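Local coordinates for protein putative transcriptional regulator (Methanosarcina mazei, PDB 3R0A) that is of unknown exact function but probably regulates transcription by binding DNA through a winged helix-turn-helix domain and is seen as a two-chain assembly, at residues K53-V56 with S57-Q60; E11-V14 with E15-I18; I103-S106 with W107-L111. One frame throughout, in Å; residues are numbered along the deposited sequence.

Contact 1 (K53-V56 with S57-Q60)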
loop_
_atom_site.group_PDB
_atom_site.type_symbol
_atom_site.label_atom_id
_atom_site.label_comp_id
_atom_site.label_asym_id
_atom_site.label_seq_id
_atom_site.Cartn_x
_atom_site.Cartn_y
_atom_site.Cartn_z
ATOM N N LYS B 53 25.307 -1.599 -22.476
ATOM C CA LYS B 53 26.749 -1.777 -22.255
ATOM C C LYS B 53 26.973 -2.666 -21.040
ATOM O O LYS B 53 27.257 -2.172 -19.940
ATOM C CB LYS B 53 27.488 -0.431 -22.125
ATOM C CG LYS B 53 27.574 0.401 -23.417
ATOM C CD LYS B 53 28.188 -0.371 -24.594
ATOM C CE LYS B 53 28.197 0.484 -25.858
ATOM N NZ LYS B 53 28.394 -0.300 -27.107
ATOM N N LEU B 54 26.848 -3.979 -21.255
ATOM C CA LEU B 54 26.758 -4.925 -20.152
ATOM C C LEU B 54 27.306 -6.300 -20.507
ATOM O O LEU B 54 27.258 -6.724 -21.663
ATOM C CB LEU B 54 25.299 -5.043 -19.711
ATOM C CG LEU B 54 24.969 -4.998 -18.215
ATOM C CD1 LEU B 54 25.327 -3.638 -17.559
ATOM C CD2 LEU B 54 23.490 -5.310 -18.021
ATOM N N ASP B 55 27.830 -6.994 -19.500
ATOM C CA ASP B 55 28.369 -8.327 -19.693
ATOM C C ASP B 55 27.245 -9.337 -19.807
ATOM O O ASP B 55 26.349 -9.381 -18.964
ATOM C CB ASP B 55 29.330 -8.711 -18.568
ATOM C CG ASP B 55 28.822 -8.301 -17.187
ATOM O OD1 ASP B 55 28.924 -7.100 -16.833
ATOM O OD2 ASP B 55 28.344 -9.188 -16.445
ATOM N N VAL B 56 27.301 -10.137 -20.868
ATOM C CA VAL B 56 26.326 -11.184 -21.163
ATOM C C VAL B 56 25.775 -11.855 -19.907
ATOM O O VAL B 56 24.586 -12.135 -19.824
ATOM C CB VAL B 56 26.928 -12.241 -22.148
ATOM C CG1 VAL B 56 26.169 -13.574 -22.102
ATOM C CG2 VAL B 56 26.945 -11.690 -23.559
ATOM N N SER B 57 26.642 -12.086 -18.932
ATOM C CA SER B 57 26.275 -12.832 -17.743
ATOM C C SER B 57 25.182 -12.141 -16.949
ATOM O O SER B 57 24.247 -12.806 -16.500
ATOM C CB SER B 57 27.497 -13.103 -16.861
ATOM O OG SER B 57 28.185 -11.907 -16.559
ATOM N N THR B 58 25.295 -10.823 -16.767
ATOM C CA THR B 58 24.259 -10.084 -16.049
ATOM C C THR B 58 22.984 -9.950 -16.878
ATOM O O THR B 58 21.884 -10.046 -16.329
ATOM C CB THR B 58 24.715 -8.707 -15.497
ATOM O OG1 THR B 58 25.157 -7.861 -16.557
ATOM C CG2 THR B 58 25.824 -8.881 -14.480
ATOM N N VAL B 59 23.136 -9.762 -18.192
ATOM C CA VAL B 59 21.985 -9.720 -19.111
ATOM C C VAL B 59 21.238 -11.061 -19.117
ATOM O O VAL B 59 20.007 -11.091 -19.152
ATOM C CB VAL B 59 22.408 -9.317 -20.550
ATOM C CG1 VAL B 59 21.231 -9.336 -21.498
ATOM C CG2 VAL B 59 23.018 -7.937 -20.553
ATOM N N GLN B 60 21.986 -12.163 -19.057
ATOM C CA GLN B 60 21.401 -13.509 -18.952
ATOM C C GLN B 60 20.626 -13.695 -17.654
ATOM O O GLN B 60 19.610 -14.374 -17.612
ATOM C CB GLN B 60 22.482 -14.592 -19.055
ATOM C CG GLN B 60 22.822 -15.007 -20.472
ATOM C CD GLN B 60 21.712 -15.811 -21.188
ATOM O OE1 GLN B 60 21.811 -16.045 -22.398
ATOM N NE2 GLN B 60 20.669 -16.239 -20.453
#

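Contact 2 (E11-V14 with E15-I18)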
loop_
_atom_site.group_PDB
_atom_site.type_symbol
_atom_site.label_atom_id
_atom_site.label_comp_id
_atom_site.label_asym_id
_atom_site.label_seq_id
_atom_site.Cartn_x
_atom_site.Cartn_y
_atom_site.Cartn_z
ATOM N N GLU B 11 6.259 9.107 0.111
ATOM C CA GLU B 11 6.579 9.479 -1.267
ATOM C C GLU B 11 7.202 8.304 -1.991
ATOM O O GLU B 11 8.237 7.802 -1.563
ATOM C CB GLU B 11 7.597 10.653 -1.280
ATOM C CG GLU B 11 7.069 12.046 -0.826
ATOM C CD GLU B 11 6.219 12.803 -1.880
ATOM O OE1 GLU B 11 5.921 13.989 -1.624
ATOM O OE2 GLU B 11 5.839 12.241 -2.941
ATOM N N PHE B 12 6.609 7.891 -3.103
ATOM C CA PHE B 12 7.199 6.782 -3.895
ATOM C C PHE B 12 7.565 7.133 -5.349
ATOM O O PHE B 12 6.718 7.577 -6.140
ATOM C CB PHE B 12 6.270 5.539 -3.904
ATOM C CG PHE B 12 6.173 4.835 -2.580
ATOM C CD1 PHE B 12 7.023 3.777 -2.282
ATOM C CD2 PHE B 12 5.237 5.242 -1.625
ATOM C CE1 PHE B 12 6.949 3.116 -1.066
ATOM C CE2 PHE B 12 5.145 4.596 -0.399
ATOM C CZ PHE B 12 6.002 3.522 -0.107
ATOM N N LYS B 13 8.819 6.868 -5.698
ATOM C CA LYS B 13 9.211 6.787 -7.093
ATOM C C LYS B 13 8.551 5.550 -7.654
ATOM O O LYS B 13 8.747 4.443 -7.145
ATOM C CB LYS B 13 10.726 6.715 -7.214
ATOM C CG LYS B 13 11.419 8.028 -6.803
ATOM C CD LYS B 13 12.654 7.786 -5.911
ATOM C CE LYS B 13 13.772 7.011 -6.620
ATOM N NZ LYS B 13 14.608 6.202 -5.646
ATOM N N VAL B 14 7.760 5.749 -8.703
ATOM C CA VAL B 14 6.975 4.695 -9.334
ATOM C C VAL B 14 7.816 3.493 -9.780
ATOM O O VAL B 14 7.325 2.363 -9.848
ATOM C CB VAL B 14 6.178 5.241 -10.527
ATOM C CG1 VAL B 14 5.136 4.233 -10.960
ATOM C CG2 VAL B 14 5.467 6.542 -10.140
ATOM N N GLU B 15 9.086 3.736 -10.082
ATOM C CA GLU B 15 9.919 2.669 -10.626
ATOM C C GLU B 15 10.594 1.887 -9.529
ATOM O O GLU B 15 10.870 0.718 -9.711
ATOM C CB GLU B 15 10.902 3.195 -11.676
ATOM C CG GLU B 15 10.173 3.487 -12.997
ATOM C CD GLU B 15 11.106 3.800 -14.183
ATOM O OE1 GLU B 15 12.325 4.094 -13.981
ATOM O OE2 GLU B 15 10.596 3.733 -15.330
ATOM N N ASP B 16 10.845 2.546 -8.392
ATOM C CA ASP B 16 11.142 1.854 -7.142
ATOM C C ASP B 16 9.998 0.887 -6.754
ATOM O O ASP B 16 10.237 -0.190 -6.202
ATOM C CB ASP B 16 11.395 2.865 -6.030
ATOM C CG ASP B 16 12.802 3.435 -6.072
ATOM O OD1 ASP B 16 13.553 3.139 -7.041
ATOM O OD2 ASP B 16 13.178 4.179 -5.126
ATOM N N VAL B 17 8.768 1.257 -7.067
ATOM C CA VAL B 17 7.635 0.430 -6.703
ATOM C C VAL B 17 7.594 -0.822 -7.565
ATOM O O VAL B 17 7.316 -1.935 -7.083
ATOM C CB VAL B 17 6.304 1.206 -6.814
ATOM C CG1 VAL B 17 5.116 0.276 -6.786
ATOM C CG2 VAL B 17 6.200 2.200 -5.675
ATOM N N ILE B 18 7.863 -0.618 -8.848
ATOM C CA ILE B 18 7.965 -1.691 -9.805
ATOM C C ILE B 18 9.182 -2.533 -9.500
ATOM O O ILE B 18 9.096 -3.751 -9.571
ATOM C CB ILE B 18 8.009 -1.169 -11.276
ATOM C CG1 ILE B 18 6.643 -0.565 -11.646
ATOM C CG2 ILE B 18 8.400 -2.318 -12.266
ATOM C CD1 ILE B 18 6.560 -0.096 -13.082
#

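Contact 3 (I103-S106 with W107-L111)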
loop_
_atom_site.group_PDB
_atom_site.type_symbol
_atom_site.label_atom_id
_atom_site.label_comp_id
_atom_site.label_asym_id
_atom_site.label_seq_id
_atom_site.Cartn_x
_atom_site.Cartn_y
_atom_site.Cartn_z
ATOM N N ILE B 103 0.286 -8.424 -7.193
ATOM C CA ILE B 103 1.305 -8.201 -6.170
ATOM C C ILE B 103 1.013 -7.003 -5.228
ATOM O O ILE B 103 1.129 -7.132 -3.997
ATOM C CB ILE B 103 2.693 -8.047 -6.829
ATOM C CG1 ILE B 103 3.095 -9.367 -7.521
ATOM C CG2 ILE B 103 3.727 -7.646 -5.803
ATOM C CD1 ILE B 103 4.283 -9.256 -8.475
ATOM N N VAL B 104 0.667 -5.852 -5.796
ATOM C CA VAL B 104 0.162 -4.715 -5.014
ATOM C C VAL B 104 -1.066 -5.129 -4.194
ATOM O O VAL B 104 -1.191 -4.783 -3.040
ATOM C CB VAL B 104 -0.267 -3.531 -5.920
ATOM C CG1 VAL B 104 -1.002 -2.460 -5.095
ATOM C CG2 VAL B 104 0.947 -2.916 -6.643
ATOM N N GLN B 105 -1.975 -5.876 -4.802
ATOM C CA GLN B 105 -3.147 -6.299 -4.069
ATOM C C GLN B 105 -2.732 -7.059 -2.789
ATOM O O GLN B 105 -3.265 -6.789 -1.687
ATOM C CB GLN B 105 -4.069 -7.147 -4.974
ATOM C CG GLN B 105 -5.422 -7.505 -4.370
ATOM C CD GLN B 105 -6.084 -6.286 -3.749
ATOM O OE1 GLN B 105 -6.147 -5.228 -4.389
ATOM N NE2 GLN B 105 -6.526 -6.411 -2.477
ATOM N N SER B 106 -1.788 -8.006 -2.935
ATOM C CA SER B 106 -1.349 -8.833 -1.791
ATOM C C SER B 106 -0.683 -8.011 -0.708
ATOM O O SER B 106 -0.795 -8.343 0.468
ATOM C CB SER B 106 -0.474 -10.025 -2.212
ATOM O OG SER B 106 0.862 -9.620 -2.487
ATOM N N TRP B 107 -0.024 -6.921 -1.091
ATOM C CA TRP B 107 0.557 -5.983 -0.113
ATOM C C TRP B 107 -0.561 -5.373 0.717
ATOM O O TRP B 107 -0.465 -5.273 1.949
ATOM C CB TRP B 107 1.270 -4.845 -0.817
ATOM C CG TRP B 107 2.510 -5.193 -1.584
ATOM C CD1 TRP B 107 3.231 -6.363 -1.525
ATOM C CD2 TRP B 107 3.211 -4.334 -2.487
ATOM N NE1 TRP B 107 4.314 -6.293 -2.361
ATOM C CE2 TRP B 107 4.333 -5.054 -2.960
ATOM C CE3 TRP B 107 3.009 -3.022 -2.932
ATOM C CZ2 TRP B 107 5.244 -4.508 -3.868
ATOM C CZ3 TRP B 107 3.911 -2.480 -3.853
ATOM C CH2 TRP B 107 5.030 -3.220 -4.290
ATOM N N ALA B 108 -1.626 -4.970 0.035
ATOM C CA ALA B 108 -2.804 -4.400 0.707
ATOM C C ALA B 108 -3.485 -5.410 1.633
ATOM O O ALA B 108 -3.926 -5.035 2.720
ATOM C CB ALA B 108 -3.803 -3.857 -0.300
ATOM N N ASP B 109 -3.583 -6.672 1.184
ATOM C CA ASP B 109 -4.104 -7.751 2.030
ATOM C C ASP B 109 -3.266 -7.954 3.271
ATOM O O ASP B 109 -3.835 -8.078 4.359
ATOM C CB ASP B 109 -4.127 -9.091 1.312
ATOM C CG ASP B 109 -5.044 -9.117 0.138
ATOM O OD1 ASP B 109 -5.881 -8.196 -0.028
ATOM O OD2 ASP B 109 -4.919 -10.089 -0.626
ATOM N N ARG B 110 -1.933 -8.023 3.123
ATOM C CA ARG B 110 -1.060 -8.258 4.302
ATOM C C ARG B 110 -1.186 -7.151 5.318
ATOM O O ARG B 110 -1.376 -7.433 6.491
ATOM C CB ARG B 110 0.421 -8.467 3.977
ATOM C CG ARG B 110 1.222 -8.872 5.251
ATOM C CD ARG B 110 2.752 -9.000 5.077
ATOM N NE ARG B 110 3.368 -7.791 4.524
ATOM C CZ ARG B 110 3.787 -7.669 3.260
ATOM N NH1 ARG B 110 3.679 -8.687 2.407
ATOM N NH2 ARG B 110 4.323 -6.524 2.848
ATOM N N LEU B 111 -1.057 -5.897 4.864
ATOM C CA LEU B 111 -1.249 -4.704 5.715
ATOM C C LEU B 111 -2.625 -4.804 6.408
ATOM O O LEU B 111 -2.785 -4.435 7.574
ATOM C CB LEU B 111 -1.180 -3.421 4.864
ATOM C CG LEU B 111 -0.582 -2.080 5.355
ATOM C CD1 LEU B 111 -1.048 -0.909 4.476
ATOM C CD2 LEU B 111 -0.804 -1.746 6.808
#

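Contact 1 (K53-V56 with S57-Q60)
Asp55 and Thr58 meet across the first turn of helix 56-68, a compact example of how a chain is fastened as it enters a helix: Asp55 holds the N-cap position, and Thr58 sits three residues on. Thr58 can be followed outward. Its CB stands 3.8 Å from Asp55 OD2, and the two branches then divide the work. OG1 lies between the backbone N and the carbonyl carbon (chi1 60°), which turns it back along the chain to donate to Asp55 O at 3.1 Å, in the carbonyl plane and on a lone pair. The same hydroxyl oxygen presses on the apolar side chain before the cap, 3.3 Å from Leu54 CG. The methyl CG2, anti to the carbonyl carbon, comes close to Asp55 OD2, at 3.2 Å, the two side chains crossing at about a right angle. That carboxylate oxygen also takes a weak capping bond from Thr58 N at 3.5 Å, while Asp55 O receives further weak bonds from the backbone N of Thr58 and of Val59. A valine in its place would lack the hydroxyl, so that Asp55 O would probably lose its side-chain donor and depend on these weak backbone bonds. The first i to i+4 bond of full strength is that of Gln60 N, which donates to Val56 O at 2.7 Å. Leu54 CD2 packs on Val59 CG2 at 3.7 Å, and Val59 is buried. Beyond these residues, Leu54 O accepts from Ser49 OG, Gln60 OE1 bonds to Thr45 OG1, and Val56 and Val59 lean on helix 45-51. The cap thus lies at the turn between helices 45-51 and 56-68, the pair that, judged by topology, probably forms the helix-turn-helix, with strands 72-78 and 84-90 as the likely wing.

Contact 2 (E11-V14 with E15-I18)
A strand-to-helix junction is formed where strand 10-13 of the N-terminal hairpin runs into helix 14-22, and Lys13, in the N-cap position, reaches forward to Asp16. The lysine chain folds over to get there: CG is anti to its carbonyl carbon (chi1 -69°), and bends at chi2 and chi3 bring NZ round to the Asp16 carboxylate. CE passes 3.3 Å from Asp16 OD2, and NZ forms a salt bridge to that oxygen, modelled at an unusually short 2.5 Å. The ammonium comes in on the syn side but 34° out of the carboxylate plane, and it lies farther from OD1, at 3.5 Å. Beneath this polar bridge the first helical turn is tied by backbone bonds, Val17 N to Lys13 O at 3.2 Å and Ile18 N to Val14 O at the same length. Lys13 therefore grips the turn twice, by its carbonyl and by its ammonium. The apolar counterpart is the pair Phe12 and Val17, whose side chains cross at about a right angle. Here the methyl CG2 of Val17 nestles against Phe12 CB at 3.8 Å and comes equally near CD1, approaching the ring obliquely. Phe12 also packs on Ile5 and Phe7 of strand 4-7, its partner in the antiparallel hairpin. The second subunit adds Lys10 as a cation-pi partner of Phe12, and packs Leu115 on Val14 and Leu111 on Val17, so helix 14-22 leaves the hairpin with its first turn packed on the long C-terminal helix of the second subunit.

Contact 3 (I103-S106 with W107-L111)
Regular i to i+4 bonds carry the backbone through these two turns, with Trp107 N, Ala108 N, Asp109 N and Arg110 N donating to Ile103 O, Val104 O, Gln105 O and Ser106 O. The turns belong to helix 93-119, the long C-terminal helix that follows the probable winged-helix elements and packs against the second subunit. Ile103 O is doubly held: Ser106 OG donates to it at 2.9 Å, reaching it from the same face of the carbonyl plane as Trp107 N. With CG anti to the carbonyl carbon (chi1 -67°), the indole of Trp107 folds back along the helix and lays one face over the preceding turn, with Ile103 O 3.3 Å above its plane and Val104 CA also over that face, both nearer the rim of the ring than its middle. The methyl CG2 of Ile103 adds a contact of 3.9 Å to Trp107 CE2, whereas Val104 CG2 approaches the six-membered part of the ring at CZ3. Farther out, the indole touches Cys20 and Ala21 of helix 14-22 and meets Phe7 of the second subunit edge-to-face. Val104 and Ala108 pack on Ala108 and Val104 of that subunit, and Gln105 OE1 bonds to its Gln105 NE2. Within the chain, Gln105 NE2 donates to Asp109 OD1 at 3.1 Å, coming from above the carboxylate, with the amide and carboxylate planes 56° apart.

How the contacts relate
Contacts 2 and 3 belong to one neighbourhood: their centres lie about 16 Å apart, and they touch where Val17 O packs on Trp107 CH2 at 3.8 Å. Both also meet the second subunit, so together they help build the dimer interface, near which an interchain disulfide between Cys9 and Cys20 has been seen. Contact 1 stands apart in the probable helix-turn-helix, touching no other chain of the assembly; its centre is about 25 Å from that of contact 2 and about 33 Å from that of contact 3, on the opposite side of the chain's centre from the latter. The separation is consistent with a DNA-reading end set away from the dimerising end.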